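Local coordinates for response regulator (Pseudomonas putida, PDB 3HDV), which is a response regulator whose receiver domain, the part crystallised here, probably takes up a phosphoryl group to switch a signalling output, at residues B[106-109]-B[115-118]; B[33-38]-B[44-49]. All blocks are in the same frame, centred on the assembly; numbering follows the deposited sequence.

Contact 1. Residues B[106-109]-B[115-118]; sequences DFLL and GKLL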
loop_
_atom_site.group_PDB
_atom_site.type_symbol
_atom_site.label_atom_id
_atom_site.label_comp_id
_atom_site.label_asym_id
_atom_site.label_seq_id
_atom_site.Cartn_x
_atom_site.Cartn_y
_atom_site.Cartn_z
ATOM N N ASP B 106 -18.452 -3.925 -6.707
ATOM C CA ASP B 106 -18.877 -2.971 -5.684
ATOM C C ASP B 106 -18.138 -1.675 -5.913
ATOM O O ASP B 106 -17.213 -1.638 -6.746
ATOM C CB ASP B 106 -18.553 -3.490 -4.272
ATOM C CG ASP B 106 -19.533 -2.977 -3.207
ATOM O OD1 ASP B 106 -20.246 -1.931 -3.369
ATOM O OD2 ASP B 106 -19.615 -3.668 -2.183
ATOM N N PHE B 107 -18.519 -0.635 -5.144
ATOM C CA PHE B 107 -18.000 0.717 -5.316
ATOM C C PHE B 107 -17.723 1.141 -3.884
ATOM O O PHE B 107 -18.655 1.405 -3.134
ATOM C CB PHE B 107 -19.084 1.573 -5.994
ATOM C CG PHE B 107 -18.671 2.985 -6.372
ATOM C CD1 PHE B 107 -18.699 3.383 -7.703
ATOM C CD2 PHE B 107 -18.341 3.941 -5.399
ATOM C CE1 PHE B 107 -18.347 4.700 -8.097
ATOM C CE2 PHE B 107 -17.975 5.275 -5.772
ATOM C CZ PHE B 107 -17.986 5.650 -7.119
ATOM N N LEU B 108 -16.453 1.213 -3.506
ATOM C CA LEU B 108 -16.062 1.589 -2.163
ATOM C C LEU B 108 -15.438 2.967 -2.147
ATOM O O LEU B 108 -14.713 3.323 -3.065
ATOM C CB LEU B 108 -15.024 0.595 -1.635
ATOM C CG LEU B 108 -15.470 -0.706 -0.971
ATOM C CD1 LEU B 108 -16.586 -1.357 -1.666
ATOM C CD2 LEU B 108 -14.295 -1.705 -0.719
ATOM N N LEU B 109 -15.634 3.718 -1.073
ATOM C CA LEU B 109 -14.959 5.017 -0.942
ATOM C C LEU B 109 -13.692 4.905 -0.114
ATOM O O LEU B 109 -13.631 4.140 0.851
ATOM C CB LEU B 109 -15.913 6.102 -0.391
ATOM C CG LEU B 109 -17.195 6.443 -1.189
ATOM C CD1 LEU B 109 -18.099 7.393 -0.358
ATOM C CD2 LEU B 109 -16.822 7.112 -2.488
ATOM N N GLY B 115 -11.139 -4.807 5.447
ATOM C CA GLY B 115 -11.823 -6.027 5.779
ATOM C C GLY B 115 -12.947 -6.253 4.794
ATOM O O GLY B 115 -13.094 -7.369 4.289
ATOM N N LYS B 116 -13.748 -5.224 4.520
ATOM C CA LYS B 116 -14.808 -5.367 3.498
ATOM C C LYS B 116 -14.230 -5.655 2.104
ATOM O O LYS B 116 -14.752 -6.506 1.346
ATOM C CB LYS B 116 -15.670 -4.113 3.423
ATOM C CG LYS B 116 -16.806 -4.143 2.360
ATOM C CD LYS B 116 -17.356 -2.712 2.142
ATOM C CE LYS B 116 -18.759 -2.693 1.456
ATOM N NZ LYS B 116 -19.343 -1.272 1.426
ATOM N N LEU B 117 -13.168 -4.932 1.748
ATOM C CA LEU B 117 -12.480 -5.213 0.458
ATOM C C LEU B 117 -12.077 -6.687 0.308
ATOM O O LEU B 117 -12.332 -7.304 -0.724
ATOM C CB LEU B 117 -11.249 -4.313 0.257
ATOM C CG LEU B 117 -10.479 -4.466 -1.071
ATOM C CD1 LEU B 117 -11.339 -4.290 -2.377
ATOM C CD2 LEU B 117 -9.296 -3.445 -1.091
ATOM N N LEU B 118 -11.411 -7.222 1.323
ATOM C CA LEU B 118 -10.963 -8.592 1.277
ATOM C C LEU B 118 -12.153 -9.587 1.141
ATOM O O LEU B 118 -12.096 -10.564 0.368
ATOM C CB LEU B 118 -10.062 -8.864 2.487
ATOM C CG LEU B 118 -9.343 -10.205 2.566
ATOM C CD1 LEU B 118 -8.149 -10.295 1.555
ATOM C CD2 LEU B 118 -8.957 -10.609 4.094
HETATM O O HOH W 1 -20.773 -0.988 -0.941
#

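Contact 2. Residues B[33-38]-B[44-49]; sequences DAVGAD and RLYLHY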
loop_
_atom_site.group_PDB
_atom_site.type_symbol
_atom_site.label_atom_id
_atom_site.label_comp_id
_atom_site.label_asym_id
_atom_site.label_seq_id
_atom_site.Cartn_x
_atom_site.Cartn_y
_atom_site.Cartn_z
ATOM N N ASP B 33 -2.054 -13.060 -4.950
ATOM C CA ASP B 33 -1.148 -12.479 -5.918
ATOM C C ASP B 33 -1.750 -11.207 -6.540
ATOM O O ASP B 33 -2.938 -11.170 -6.845
ATOM C CB ASP B 33 -0.967 -13.479 -7.025
ATOM C CG ASP B 33 0.406 -13.507 -7.557
ATOM O OD1 ASP B 33 1.218 -12.567 -7.252
ATOM O OD2 ASP B 33 0.662 -14.497 -8.308
ATOM N N ALA B 34 -0.931 -10.183 -6.742
ATOM C CA ALA B 34 -1.455 -8.928 -7.295
ATOM C C ALA B 34 -0.432 -8.253 -8.133
ATOM O O ALA B 34 0.723 -8.347 -7.845
ATOM C CB ALA B 34 -1.925 -7.998 -6.162
ATOM N N VAL B 35 -0.865 -7.530 -9.166
ATOM C CA VAL B 35 0.083 -6.761 -9.982
ATOM C C VAL B 35 -0.512 -5.387 -10.153
ATOM O O VAL B 35 -1.698 -5.221 -9.913
ATOM C CB VAL B 35 0.327 -7.397 -11.363
ATOM C CG1 VAL B 35 1.238 -8.660 -11.186
ATOM C CG2 VAL B 35 -0.995 -7.756 -12.064
ATOM N N GLY B 36 0.302 -4.411 -10.532
ATOM C CA GLY B 36 -0.161 -3.023 -10.570
ATOM C C GLY B 36 -0.037 -2.408 -11.931
ATOM O O GLY B 36 0.903 -2.739 -12.664
ATOM N N ALA B 37 -0.974 -1.535 -12.257
ATOM C CA ALA B 37 -0.951 -0.725 -13.495
ATOM C C ALA B 37 -1.112 0.727 -13.062
ATOM O O ALA B 37 -1.907 1.019 -12.124
ATOM C CB ALA B 37 -2.121 -1.095 -14.381
ATOM N N ASP B 38 -0.408 1.646 -13.733
ATOM C CA ASP B 38 -0.403 3.041 -13.303
ATOM C C ASP B 38 -1.432 3.920 -13.960
ATOM O O ASP B 38 -1.406 5.168 -13.804
ATOM C CB ASP B 38 1.013 3.632 -13.408
ATOM C CG ASP B 38 1.462 3.908 -14.869
ATOM O OD1 ASP B 38 0.702 3.638 -15.846
ATOM O OD2 ASP B 38 2.621 4.416 -15.012
ATOM N N ARG B 44 -5.076 -1.767 -19.621
ATOM C CA ARG B 44 -5.534 -2.488 -20.829
ATOM C C ARG B 44 -4.404 -3.441 -21.352
ATOM O O ARG B 44 -4.656 -4.594 -21.704
ATOM C CB ARG B 44 -6.003 -1.497 -21.903
ATOM C CG ARG B 44 -7.399 -0.940 -21.669
ATOM C CD ARG B 44 -7.853 -0.064 -22.851
ATOM N NE ARG B 44 -7.065 1.147 -22.869
ATOM C CZ ARG B 44 -7.501 2.314 -22.405
ATOM N NH1 ARG B 44 -8.729 2.434 -21.904
ATOM N NH2 ARG B 44 -6.692 3.349 -22.423
ATOM N N LEU B 45 -3.159 -2.993 -21.298
ATOM C CA LEU B 45 -2.019 -3.875 -21.589
ATOM C C LEU B 45 -1.976 -5.139 -20.738
ATOM O O LEU B 45 -1.880 -6.247 -21.277
ATOM C CB LEU B 45 -0.701 -3.117 -21.474
ATOM C CG LEU B 45 -0.502 -2.064 -22.571
ATOM C CD1 LEU B 45 0.752 -1.268 -22.271
ATOM C CD2 LEU B 45 -0.401 -2.764 -23.972
ATOM N N TYR B 46 -2.019 -4.969 -19.411
ATOM C CA TYR B 46 -1.970 -6.077 -18.501
ATOM C C TYR B 46 -3.088 -7.069 -18.833
ATOM O O TYR B 46 -2.860 -8.289 -18.915
ATOM C CB TYR B 46 -2.089 -5.604 -17.031
ATOM C CG TYR B 46 -0.849 -5.920 -16.240
ATOM C CD1 TYR B 46 -0.391 -7.209 -16.214
ATOM C CD2 TYR B 46 -0.110 -4.938 -15.568
ATOM C CE1 TYR B 46 0.746 -7.571 -15.522
ATOM C CE2 TYR B 46 1.073 -5.308 -14.832
ATOM C CZ TYR B 46 1.458 -6.640 -14.824
ATOM O OH TYR B 46 2.595 -7.136 -14.191
ATOM N N LEU B 47 -4.292 -6.531 -19.027
ATOM C CA LEU B 47 -5.455 -7.363 -19.329
ATOM C C LEU B 47 -5.265 -8.182 -20.620
ATOM O O LEU B 47 -5.626 -9.360 -20.665
ATOM C CB LEU B 47 -6.730 -6.527 -19.414
ATOM C CG LEU B 47 -7.213 -5.926 -18.080
ATOM C CD1 LEU B 47 -8.373 -4.990 -18.338
ATOM C CD2 LEU B 47 -7.591 -7.003 -17.102
ATOM N N HIS B 48 -4.696 -7.539 -21.633
ATOM C CA HIS B 48 -4.457 -8.170 -22.925
ATOM C C HIS B 48 -3.396 -9.310 -22.854
ATOM O O HIS B 48 -3.638 -10.416 -23.348
ATOM C CB HIS B 48 -4.111 -7.099 -23.963
ATOM C CG HIS B 48 -4.114 -7.613 -25.368
ATOM N ND1 HIS B 48 -3.045 -8.296 -25.906
ATOM C CD2 HIS B 48 -5.081 -7.616 -26.316
ATOM C CE1 HIS B 48 -3.344 -8.679 -27.134
ATOM N NE2 HIS B 48 -4.570 -8.270 -27.413
ATOM N N TYR B 49 -2.273 -9.062 -22.171
ATOM C CA TYR B 49 -1.120 -9.957 -22.210
ATOM C C TYR B 49 -1.032 -10.915 -21.025
ATOM O O TYR B 49 -0.173 -11.786 -20.999
ATOM C CB TYR B 49 0.176 -9.147 -22.324
ATOM C CG TYR B 49 0.259 -8.361 -23.603
ATOM C CD1 TYR B 49 0.595 -8.988 -24.832
ATOM C CD2 TYR B 49 -0.018 -7.007 -23.623
ATOM C CE1 TYR B 49 0.650 -8.263 -26.020
ATOM C CE2 TYR B 49 0.060 -6.263 -24.812
ATOM C CZ TYR B 49 0.402 -6.910 -26.011
ATOM O OH TYR B 49 0.413 -6.175 -27.190
#

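Contact 1. Residues B[106-109]-B[115-118]
Asp106 and Leu108 of the last strand of a CheY-like receiver domain meet Lys116 and Leu117 on the helix that follows it, the last strand-helix pair of the fold. Leu108 does the apolar work. Its CD2 reaches Leu117, lying 4.1 Å from Leu117 CB, while Leu108 CD1 lies 4.0 Å from Lys116 CE, so the lysine's methylenes run across the leucine's tip. Lys116 gets there fully stretched: CG sits anti to its backbone N (chi1 179°) and every later torsion stays extended, carrying the ammonium over Leu108 towards Asp106.

The opposite charges stop short of a salt bridge, with Asp106 OD2 4.3 Å from Lys116 NZ. A water links them instead, accepting from Lys116 NZ at 2.8 Å and donating to Asp106 OD1 at 2.7 Å. That same oxygen takes the backbone N-H of Phe107, with Phe107 N 2.8 Å from Asp106 OD1, on the anti side and 25° out of the carboxylate plane. His101 of the second subunit also hydrogen-bonds to OD1, so three partners grip one oxygen, and the buried carboxylate has little liberty to turn. The nearby ammonium would be expected to favour its charged form.

Phe107 leaves the strand on the far side, and its ring packs on helix 93-101; it probably fills the aromatic switch position of the family. Asp113 accepts from Lys116 N near the start of helix 114-124, whose Leu120 packs on both Asp106 and Leu108. Backbone bonds to Val86 and Ser88 hold the strand along the edge of the sheet, beside strand 83-88, and Val97 of the second subunit rests on Asp106 and Phe107.

Contact 2. Residues B[33-38]-B[44-49]
The phenol ring of Tyr46 takes Val35 over one face: Val35 CG2 stands 4.0 Å from the ring centroid and 18° off the normal, a CH-pi contact shifted toward the rim. Gly36 and Ala37 approach the ring obliquely, the carbonyl Gly36 O coming within 3.4 Å of Tyr46 CE2 and Ala37 CB lying 4.5 Å from Tyr46 CD2.

Val35 uses more than one branch. Both CB and CG2 sit by the hydroxyl-bearing end of the ring, with Val35 CB 3.7 Å from Tyr46 CZ and Val35 CG2 3.9 Å from Tyr46 CE1, and Val35 CG1 reaches past the ring to the hydroxyl, 3.6 Å from Tyr46 OH. The aromatic therefore lies along the strand from Ala37 back to Val35, its far end at the valine. Tyr46 achieves this with a chi1 of -117°, midway between two staggered positions, which suggests that packing holds the ring in a torsion it would not choose alone. A serine in place of Tyr46 would probably leave Val35 without the face it rests on and open a gap between strand and helix.

Leu11 of the adjoining strand 9-13 and Ile53 of strand 53-58, one further in, also touch Tyr46, so its side chain bridges the helix to three strands. The axes of strand 33-37 and of the helical segment 44-49 come within 9.1 Å at 136°, the helix running back against the strand. Strand 33-37, helix 40-49 and strand 53-58, which lies beyond strand 9-13 in the sheet, together form a beta-alpha-beta crossover, the repeating connection of the doubly wound receiver fold.

Overall arrangement
Both contacts join a strand to the helix that follows it, and both reach the same five-stranded parallel sheet of the receiver domain. Contact 2 comes first in the sequence and is complete before the residues of contact 1 begin. Strands 33-37 and 106-109 are the outermost of the sheet, so the contacts flank the middle of the chain from the sheet's two edges, their own centres about 20 Å apart and their nearest atoms about 9 Å apart. Strand 53-58, leading to the predicted phosphorylation site Asp59, lies between them. The second subunit touches contact 1, whereas no other chain of the assembly reaches contact 2, consistent with the 106-109 edge serving subunit association.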